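Local coordinates for hypothetical protein Rv2827c (Mycobacterium tuberculosis, PDB 1ZEL), which is of unknown function but probably binds DNA through a winged-helix, helix-turn-helix fold and belongs to the AbiEi antitoxin family, at residues 19-22 / 23-27; 13-16 / 17-20. One frame throughout, in Å; residues are numbered along the deposited sequence.

Both contacts are local, and they follow one another along the chain. After the strand 3-5 the chain runs through a loop to contact 2, where 13-16 meets 17-20. This contact closes a tight turn that leads into the helix 19-28. Contact 1 comes next, between 19-22 and 23-27, and lies wholly within that helix. The two overlap at Ser19 and Arg20; neither encloses the other. Their centres are about 9 Å apart, and Val22 packs against Ile14 between them. Contact 2 sets the approach to helix 19-28, through Pro15 and Trp17, against helix 51-61. Contact 1 presents the next turns to helix 35-44.

Contact 1: 19-22 / 23-27; sequences SRVV and SGLAR
From Ser19 to Arg27 the backbone is regular alpha-helix, and the N-H groups of Ser23, Gly24, Leu25 and Ala26 bond to the carbonyls of Ser19, Arg20, Val21 and Val22. The bond from Ser23 N to Ser19 O is 2.8 Å long; that from Leu25 N to Val21 O is 3.1 Å and the straightest, at 167°. On the buried side, Val21 CG1 approaches Leu25 CD1 at 4.3 Å, one turn further on. Leu25 CG lies beside its own backbone N (chi1 -75°), which brings it back over Val21 O at 3.5 Å. The polar side is built differently. Arg27 folds back along the helix and lays one guanidinium face over Ser23 O and Gly24 CA, both near its rim. A water lies at the edge of that group. The water O accepts from Arg27 NH2 at 3.0 Å and donates to Arg20 O at 2.7 Å. Arg20 O therefore holds two donors, this water and Gly24 N. Ala26, partly exposed, touches Pro78 in a loop, and Ala26 CB rests 3.3 Å from Val22 O. Val21 and Leu25 both pack on Leu38 of helix 35-44, consistent with the helical core of a winged-helix domain.

Contact 2: 13-16 / 17-20; sequences RIPT and WASR
The Pro15 ring runs alongside the Trp17 indole, and Pro15 CB is 3.4 Å from both Trp17 CD1 and Trp17 NE1. The Trp17 side chain reaches this place because CG sits between the backbone N and the carbonyl carbon (chi1 72°). Ala18 CB lies over one face of the Trp17 indole, 3.6 Å above its plane and toward the rim. This is the compact part, and helix 51-61 completes it: Trp17 packs on Ala54 and Leu58, and Pro15 on Ile61. Two backbone bonds hold the turn. Ala18 N reaches Pro15 O at 2.9 Å, and Ser19 N reaches Thr16 O at 3.0 Å. Both run from residue i+3 back to residue i, so 15-19 is wound into tight turns. The other side is looser, with Ile14 and Thr16 exposed. There Ile14 CG2 approaches Ser19 CA at 3.8 Å. The segment leads into helix 19-28, probably the first helix of the winged-helix core. Trp17 NE1 is satisfied by a hydrogen bond to Glu57 OE2. Separately, Arg49 makes a cation-pi contact with the ring. The tryptophan thus joins an apolar anchor to a carboxylate and a cation, which probably fixes the orientation of its ring.

Contact 1: 19-22 / 23-27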
ATOM      1  N   SER A  19     -14.780  17.794 -28.713  1.00 24.32           N
ATOM      2  CA  SER A  19     -13.951  16.962 -29.599  1.00 24.94           C
ATOM      3  C   SER A  19     -12.441  17.153 -29.344  1.00 24.06           C
ATOM      4  O   SER A  19     -11.701  16.187 -29.142  1.00 22.57           O
ATOM      5  CB  SER A  19     -14.278  17.296 -31.049  1.00 25.47           C
ATOM      6  OG  SER A  19     -13.641  16.391 -31.921  1.00 29.67           O
ATOM      7  N   ARG A  20     -11.977  18.408 -29.345  1.00 22.88           N
ATOM      8  CA  ARG A  20     -10.563  18.668 -29.116  1.00 23.07           C
ATOM      9  C   ARG A  20     -10.139  18.336 -27.698  1.00 23.26           C
ATOM     10  O   ARG A  20      -9.012  17.898 -27.484  1.00 24.48           O
ATOM     11  CB  ARG A  20     -10.185  20.115 -29.463  1.00 22.79           C
ATOM     12  CG  ARG A  20     -10.273  20.390 -30.926  1.00 25.18           C
ATOM     13  CD  ARG A  20      -9.560  21.677 -31.312  1.00 31.07           C
ATOM     14  NE  ARG A  20      -9.244  21.628 -32.732  1.00 32.63           N
ATOM     15  CZ  ARG A  20     -10.147  21.789 -33.688  1.00 33.06           C
ATOM     16  NH1 ARG A  20     -11.415  22.025 -33.364  1.00 34.45           N
ATOM     17  NH2 ARG A  20      -9.789  21.706 -34.961  1.00 29.42           N
ATOM     18  N   VAL A  21     -11.039  18.521 -26.731  1.00 22.78           N
ATOM     19  CA  VAL A  21     -10.718  18.218 -25.340  1.00 22.24           C
ATOM     20  C   VAL A  21     -10.495  16.715 -25.182  1.00 21.62           C
ATOM     21  O   VAL A  21      -9.474  16.271 -24.619  1.00 20.86           O
ATOM     22  CB  VAL A  21     -11.823  18.672 -24.387  1.00 23.08           C
ATOM     23  CG1 VAL A  21     -11.435  18.381 -22.957  1.00 23.83           C
ATOM     24  CG2 VAL A  21     -12.076  20.155 -24.556  1.00 24.56           C
ATOM     25  N   VAL A  22     -11.422  15.929 -25.719  1.00 20.00           N
ATOM     26  CA  VAL A  22     -11.292  14.479 -25.638  1.00 19.92           C
ATOM     27  C   VAL A  22     -10.089  14.009 -26.450  1.00 19.51           C
ATOM     28  O   VAL A  22      -9.332  13.149 -25.981  1.00 20.64           O
ATOM     29  CB  VAL A  22     -12.606  13.786 -26.071  1.00 20.45           C
ATOM     30  CG1 VAL A  22     -12.430  12.270 -26.150  1.00 20.84           C
ATOM     31  CG2 VAL A  22     -13.739  14.167 -25.085  1.00 20.56           C
ATOM     32  N   SER A  23      -9.898  14.560 -27.654  1.00 19.31           N
ATOM     33  CA  SER A  23      -8.774  14.146 -28.516  1.00 20.12           C
ATOM     34  C   SER A  23      -7.434  14.452 -27.863  1.00 20.12           C
ATOM     35  O   SER A  23      -6.477  13.676 -27.969  1.00 20.14           O
ATOM     36  CB  SER A  23      -8.860  14.795 -29.904  1.00 20.38           C
ATOM     37  OG  SER A  23      -9.818  14.105 -30.701  1.00 24.96           O
ATOM     38  N   GLY A  24      -7.366  15.575 -27.164  1.00 19.69           N
ATOM     39  CA  GLY A  24      -6.137  15.959 -26.471  1.00 19.72           C
ATOM     40  C   GLY A  24      -5.802  15.040 -25.306  1.00 20.29           C
ATOM     41  O   GLY A  24      -4.625  14.715 -25.077  1.00 21.00           O
ATOM     42  N   LEU A  25      -6.819  14.697 -24.520  1.00 19.32           N
ATOM     43  CA  LEU A  25      -6.687  13.717 -23.435  1.00 18.20           C
ATOM     44  C   LEU A  25      -6.360  12.332 -24.002  1.00 17.23           C
ATOM     45  O   LEU A  25      -5.537  11.612 -23.445  1.00 17.48           O
ATOM     46  CB  LEU A  25      -7.976  13.677 -22.602  1.00 17.62           C
ATOM     47  CG  LEU A  25      -8.161  14.882 -21.660  1.00 19.86           C
ATOM     48  CD1 LEU A  25      -9.614  14.943 -21.105  1.00 21.64           C
ATOM     49  CD2 LEU A  25      -7.166  14.859 -20.545  1.00 18.70           C
ATOM     50  N   ALA A  26      -6.990  11.972 -25.125  1.00 16.27           N
ATOM     51  CA  ALA A  26      -6.685  10.692 -25.795  1.00 16.78           C
ATOM     52  C   ALA A  26      -5.211  10.629 -26.279  1.00 16.90           C
ATOM     53  O   ALA A  26      -4.567   9.567 -26.206  1.00 17.28           O
ATOM     54  CB  ALA A  26      -7.621  10.495 -26.954  1.00 16.29           C
ATOM     55  N   ARG A  27      -4.674  11.753 -26.761  1.00 17.05           N
ATOM     56  CA  ARG A  27      -3.271  11.806 -27.191  1.00 18.35           C
ATOM     57  C   ARG A  27      -2.311  11.748 -25.990  1.00 19.30           C
ATOM     58  O   ARG A  27      -1.274  11.059 -26.023  1.00 18.80           O
ATOM     59  CB  ARG A  27      -2.976  13.075 -28.030  1.00 18.31           C
ATOM     60  CG  ARG A  27      -3.299  12.975 -29.524  1.00 23.97           C
ATOM     61  CD  ARG A  27      -2.741  14.173 -30.311  1.00 24.35           C
ATOM     62  NE  ARG A  27      -3.013  15.443 -29.628  1.00 24.87           N
ATOM     63  CZ  ARG A  27      -4.092  16.186 -29.814  1.00 28.14           C
ATOM     64  NH1 ARG A  27      -5.023  15.807 -30.699  1.00 29.77           N
ATOM     65  NH2 ARG A  27      -4.235  17.316 -29.113  1.00 29.23           N
TER
HETATM   66  O   HOH W   1      -6.986  18.550 -29.187  1.00 30.19           O

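Contact 2: 13-16 / 17-20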
ATOM      1  N   ARG A  13     -20.357   8.751 -26.961  1.00 23.50           N
ATOM      2  CA  ARG A  13     -20.519   9.845 -27.898  1.00 23.97           C
ATOM      3  C   ARG A  13     -19.535  10.931 -27.520  1.00 23.66           C
ATOM      4  O   ARG A  13     -19.175  11.076 -26.352  1.00 23.16           O
ATOM      5  CB  ARG A  13     -21.937  10.398 -27.813  1.00 23.85           C
ATOM      6  CG  ARG A  13     -23.000   9.437 -28.384  1.00 28.91           C
ATOM      7  N   ILE A  14     -19.125  11.713 -28.507  1.00 23.54           N
ATOM      8  CA  ILE A  14     -18.270  12.851 -28.249  1.00 24.52           C
ATOM      9  C   ILE A  14     -18.967  14.068 -28.835  1.00 25.00           C
ATOM     10  O   ILE A  14     -18.984  14.252 -30.064  1.00 24.71           O
ATOM     11  CB  ILE A  14     -16.905  12.668 -28.913  1.00 24.86           C
ATOM     12  CG1 ILE A  14     -16.231  11.415 -28.354  1.00 24.61           C
ATOM     13  CG2 ILE A  14     -16.027  13.939 -28.714  1.00 23.16           C
ATOM     14  CD1 ILE A  14     -14.950  10.994 -29.070  1.00 27.15           C
ATOM     15  N   PRO A  15     -19.579  14.894 -27.972  1.00 25.76           N
ATOM     16  CA  PRO A  15     -20.193  16.097 -28.541  1.00 25.38           C
ATOM     17  C   PRO A  15     -19.117  16.955 -29.185  1.00 25.22           C
ATOM     18  O   PRO A  15     -17.982  16.993 -28.700  1.00 24.34           O
ATOM     19  CB  PRO A  15     -20.760  16.826 -27.326  1.00 26.36           C
ATOM     20  CG  PRO A  15     -20.745  15.847 -26.219  1.00 27.73           C
ATOM     21  CD  PRO A  15     -19.718  14.820 -26.513  1.00 25.31           C
ATOM     22  N   THR A  16     -19.479  17.665 -30.251  1.00 24.57           N
ATOM     23  CA  THR A  16     -18.519  18.448 -31.013  1.00 23.78           C
ATOM     24  C   THR A  16     -17.759  19.467 -30.170  1.00 23.65           C
ATOM     25  O   THR A  16     -16.560  19.640 -30.363  1.00 23.65           O
ATOM     26  CB  THR A  16     -19.190  19.083 -32.245  1.00 23.70           C
ATOM     27  OG1 THR A  16     -19.888  18.052 -32.963  1.00 24.83           O
ATOM     28  CG2 THR A  16     -18.174  19.698 -33.159  1.00 23.36           C
ATOM     29  N   TRP A  17     -18.440  20.114 -29.219  1.00 23.40           N
ATOM     30  CA  TRP A  17     -17.794  21.086 -28.327  1.00 23.17           C
ATOM     31  C   TRP A  17     -16.602  20.474 -27.611  1.00 23.27           C
ATOM     32  O   TRP A  17     -15.610  21.150 -27.357  1.00 23.32           O
ATOM     33  CB  TRP A  17     -18.801  21.705 -27.333  1.00 24.01           C
ATOM     34  CG  TRP A  17     -19.285  20.767 -26.233  1.00 23.33           C
ATOM     35  CD1 TRP A  17     -20.462  20.045 -26.205  1.00 23.07           C
ATOM     36  CD2 TRP A  17     -18.607  20.478 -25.011  1.00 24.97           C
ATOM     37  NE1 TRP A  17     -20.538  19.317 -25.040  1.00 24.77           N
ATOM     38  CE2 TRP A  17     -19.405  19.549 -24.297  1.00 26.20           C
ATOM     39  CE3 TRP A  17     -17.394  20.909 -24.449  1.00 24.22           C
ATOM     40  CZ2 TRP A  17     -19.037  19.054 -23.046  1.00 25.62           C
ATOM     41  CZ3 TRP A  17     -17.017  20.394 -23.207  1.00 24.47           C
ATOM     42  CH2 TRP A  17     -17.852  19.482 -22.514  1.00 22.09           C
ATOM     43  N   ALA A  18     -16.702  19.179 -27.305  1.00 23.43           N
ATOM     44  CA  ALA A  18     -15.683  18.455 -26.530  1.00 23.44           C
ATOM     45  C   ALA A  18     -14.661  17.700 -27.397  1.00 24.13           C
ATOM     46  O   ALA A  18     -13.793  17.005 -26.874  1.00 23.56           O
ATOM     47  CB  ALA A  18     -16.370  17.476 -25.565  1.00 22.99           C
ATOM     48  N   SER A  19     -14.780  17.794 -28.713  1.00 24.32           N
ATOM     49  CA  SER A  19     -13.951  16.962 -29.599  1.00 24.94           C
ATOM     50  C   SER A  19     -12.441  17.153 -29.344  1.00 24.06           C
ATOM     51  O   SER A  19     -11.701  16.187 -29.142  1.00 22.57           O
ATOM     52  CB  SER A  19     -14.278  17.296 -31.049  1.00 25.47           C
ATOM     53  OG  SER A  19     -13.641  16.391 -31.921  1.00 29.67           O
ATOM     54  N   ARG A  20     -11.977  18.408 -29.345  1.00 22.88           N
ATOM     55  CA  ARG A  20     -10.563  18.668 -29.116  1.00 23.07           C
ATOM     56  C   ARG A  20     -10.139  18.336 -27.698  1.00 23.26           C
ATOM     57  O   ARG A  20      -9.012  17.898 -27.484  1.00 24.48           O
ATOM     58  CB  ARG A  20     -10.185  20.115 -29.463  1.00 22.79           C
ATOM     59  CG  ARG A  20     -10.273  20.390 -30.926  1.00 25.18           C
ATOM     60  CD  ARG A  20      -9.560  21.677 -31.312  1.00 31.07           C
ATOM     61  NE  ARG A  20      -9.244  21.628 -32.732  1.00 32.63           N
ATOM     62  CZ  ARG A  20     -10.147  21.789 -33.688  1.00 33.06           C
ATOM     63  NH1 ARG A  20     -11.415  22.025 -33.364  1.00 34.45           N
ATOM     64  NH2 ARG A  20      -9.789  21.706 -34.961  1.00 29.42           N
TER